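Obscurin (Homo sapiens, PDB 2YZ8) is a giant muscle protein built largely of immunoglobulin-like domains, probably serving as a scaffold and signalling platform of the sarcomere. Local coordinates at residues N46-R49 and K53-L56. Numbering follows the deposited sequence.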
ATOM      1  N   ASN A  46       8.418  -6.701   5.965  1.00 18.71           N
ATOM      2  CA  ASN A  46       7.455  -7.795   6.079  1.00 19.24           C
ATOM      3  C   ASN A  46       6.469  -7.827   4.914  1.00 19.11           C
ATOM      4  O   ASN A  46       5.704  -6.886   4.719  1.00 18.53           O
ATOM      5  CB  ASN A  46       6.691  -7.688   7.403  1.00 19.62           C
ATOM      6  CG  ASN A  46       5.778  -8.877   7.652  1.00 21.76           C
ATOM      7  OD1 ASN A  46       6.094 -10.003   7.273  1.00 22.68           O
ATOM      8  ND2 ASN A  46       4.647  -8.635   8.317  1.00 23.59           N
ATOM      9  N   VAL A  47       6.476  -8.924   4.160  1.00 18.95           N
ATOM     10  CA  VAL A  47       5.557  -9.084   3.031  1.00 19.52           C
ATOM     11  C   VAL A  47       4.163  -9.414   3.552  1.00 19.58           C
ATOM     12  O   VAL A  47       3.988 -10.324   4.368  1.00 19.86           O
ATOM     13  CB  VAL A  47       6.058 -10.146   2.012  1.00 19.23           C
ATOM     14  CG1 VAL A  47       5.113 -10.263   0.812  1.00 19.44           C
ATOM     15  CG2 VAL A  47       7.453  -9.783   1.535  1.00 19.84           C
ATOM     16  N   LEU A  48       3.188  -8.648   3.080  1.00 19.80           N
ATOM     17  CA  LEU A  48       1.830  -8.708   3.590  1.00 19.85           C
ATOM     18  C   LEU A  48       1.029  -9.822   2.934  1.00 19.83           C
ATOM     19  O   LEU A  48       1.224 -10.130   1.754  1.00 19.86           O
ATOM     20  CB  LEU A  48       1.116  -7.367   3.390  1.00 19.66           C
ATOM     21  CG  LEU A  48       1.744  -6.137   4.048  1.00 21.03           C
ATOM     22  CD1 LEU A  48       0.925  -4.894   3.720  1.00 22.01           C
ATOM     23  CD2 LEU A  48       1.891  -6.321   5.567  1.00 19.95           C
ATOM     24  N   ARG A  49       0.135 -10.412   3.722  1.00 19.98           N
ATOM     25  CA  ARG A  49      -0.792 -11.434   3.250  1.00 20.41           C
ATOM     26  C   ARG A  49      -2.197 -10.849   3.178  1.00 20.29           C
ATOM     27  O   ARG A  49      -2.633 -10.177   4.110  1.00 20.22           O
ATOM     28  CB  ARG A  49      -0.805 -12.622   4.212  1.00 20.48           C
ATOM     29  CG  ARG A  49       0.381 -13.554   4.110  1.00 21.44           C
ATOM     30  CD  ARG A  49       0.196 -14.728   5.062  1.00 23.60           C
ATOM     31  NE  ARG A  49       1.359 -15.615   5.117  1.00 24.73           N
ATOM     32  CZ  ARG A  49       2.407 -15.435   5.919  1.00 25.45           C
ATOM     33  NH1 ARG A  49       2.458 -14.386   6.733  1.00 25.91           N
ATOM     34  NH2 ARG A  49       3.414 -16.302   5.900  1.00 24.98           N
ATOM     35  N   LYS A  53      -7.012  -7.825   7.853  1.00 21.65           N
ATOM     36  CA  LYS A  53      -6.293  -6.563   8.025  1.00 21.20           C
ATOM     37  C   LYS A  53      -6.000  -5.858   6.704  1.00 20.87           C
ATOM     38  O   LYS A  53      -6.234  -4.653   6.569  1.00 20.81           O
ATOM     39  CB  LYS A  53      -4.980  -6.793   8.780  1.00 21.21           C
ATOM     40  CG  LYS A  53      -4.298  -5.509   9.231  1.00 21.15           C
ATOM     41  CD  LYS A  53      -5.059  -4.894  10.393  1.00 20.59           C
ATOM     42  CE  LYS A  53      -4.645  -3.469  10.634  1.00 18.47           C
ATOM     43  NZ  LYS A  53      -5.526  -2.831  11.643  1.00 17.75           N
ATOM     44  N   TYR A  54      -5.472  -6.612   5.743  1.00 20.39           N
ATOM     45  CA  TYR A  54      -5.056  -6.054   4.470  1.00 20.25           C
ATOM     46  C   TYR A  54      -5.888  -6.612   3.332  1.00 20.50           C
ATOM     47  O   TYR A  54      -6.120  -7.821   3.259  1.00 20.18           O
ATOM     48  CB  TYR A  54      -3.577  -6.348   4.204  1.00 20.25           C
ATOM     49  CG  TYR A  54      -2.664  -6.008   5.355  1.00 20.45           C
ATOM     50  CD1 TYR A  54      -2.295  -4.686   5.614  1.00 20.45           C
ATOM     51  CD2 TYR A  54      -2.159  -7.008   6.179  1.00 20.22           C
ATOM     52  CE1 TYR A  54      -1.448  -4.373   6.675  1.00 20.07           C
ATOM     53  CE2 TYR A  54      -1.321  -6.706   7.245  1.00 21.32           C
ATOM     54  CZ  TYR A  54      -0.970  -5.394   7.485  1.00 20.56           C
ATOM     55  OH  TYR A  54      -0.136  -5.114   8.531  1.00 21.43           O
ATOM     56  N   SER A  55      -6.332  -5.723   2.451  1.00 20.55           N
ATOM     57  CA  SER A  55      -6.983  -6.131   1.216  1.00 21.11           C
ATOM     58  C   SER A  55      -6.123  -5.644   0.054  1.00 21.39           C
ATOM     59  O   SER A  55      -5.827  -4.444  -0.051  1.00 21.43           O
ATOM     60  CB  SER A  55      -8.400  -5.556   1.141  1.00 20.87           C
ATOM     61  OG  SER A  55      -9.072  -5.996  -0.024  1.00 22.38           O
ATOM     62  N   LEU A  56      -5.688  -6.582  -0.786  1.00 21.53           N
ATOM     63  CA  LEU A  56      -4.822  -6.274  -1.922  1.00 22.19           C
ATOM     64  C   LEU A  56      -5.659  -6.305  -3.188  1.00 22.19           C
ATOM     65  O   LEU A  56      -6.189  -7.349  -3.553  1.00 22.20           O
ATOM     66  CB  LEU A  56      -3.672  -7.280  -2.034  1.00 22.16           C
ATOM     67  CG  LEU A  56      -2.500  -7.213  -1.057  1.00 22.70           C
ATOM     68  CD1 LEU A  56      -2.916  -7.591   0.361  1.00 23.57           C
ATOM     69  CD2 LEU A  56      -1.389  -8.121  -1.547  1.00 22.83           C
TER
HETATM   70  O   HOH W   1      -4.477  -9.133   6.396  1.00 34.87           O
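Leu48 lies over the ring of Tyr54 in an apolar contact that closes one edge of this I-set immunoglobulin domain, where the chain leaves edge strand 46-47 of one sheet and crosses to edge strand 54-59 of the other. No direct hydrogen bond joins the segments; side chains and one water span the gap between the two sheets of the sandwich. The leucine sends both methyls to the aromatic ring. CD2 makes a CH-pi contact over the face, 3.9 Å from the centroid and 24° off the normal, and is displaced toward the phenol end, 3.6 Å from CZ. CD1 lies over the same face, toward the CD1-CE1 side of the ring, 3.7 Å from Tyr54 CD1. With CG of Leu48 anti to its carbonyl carbon (chi1 -59°), the branch reaches across to the tyrosine, and the two side chains meet at roughly a right angle. Lys53 CG sits over the centre of the opposite face, 3.7 Å above the plane, leaving the ring sandwiched between aliphatic groups; the same lysine's NZ forms a salt bridge with Asp74. Leu65 of strand 62-67 touches Leu48, Tyr54 and Leu56, tying this edge to the interior. Replacing Tyr54 with an alanine would probably leave both Leu48 methyls and Lys53 CG without the flat surface they pack against, opening a gap between the strands. Beside the ring, near its plane, lies the carbonyl oxygen of Arg49. That oxygen accepts a hydrogen bond from a water at 3.1 Å, and the same water accepts one from Tyr54 N at 2.8 Å.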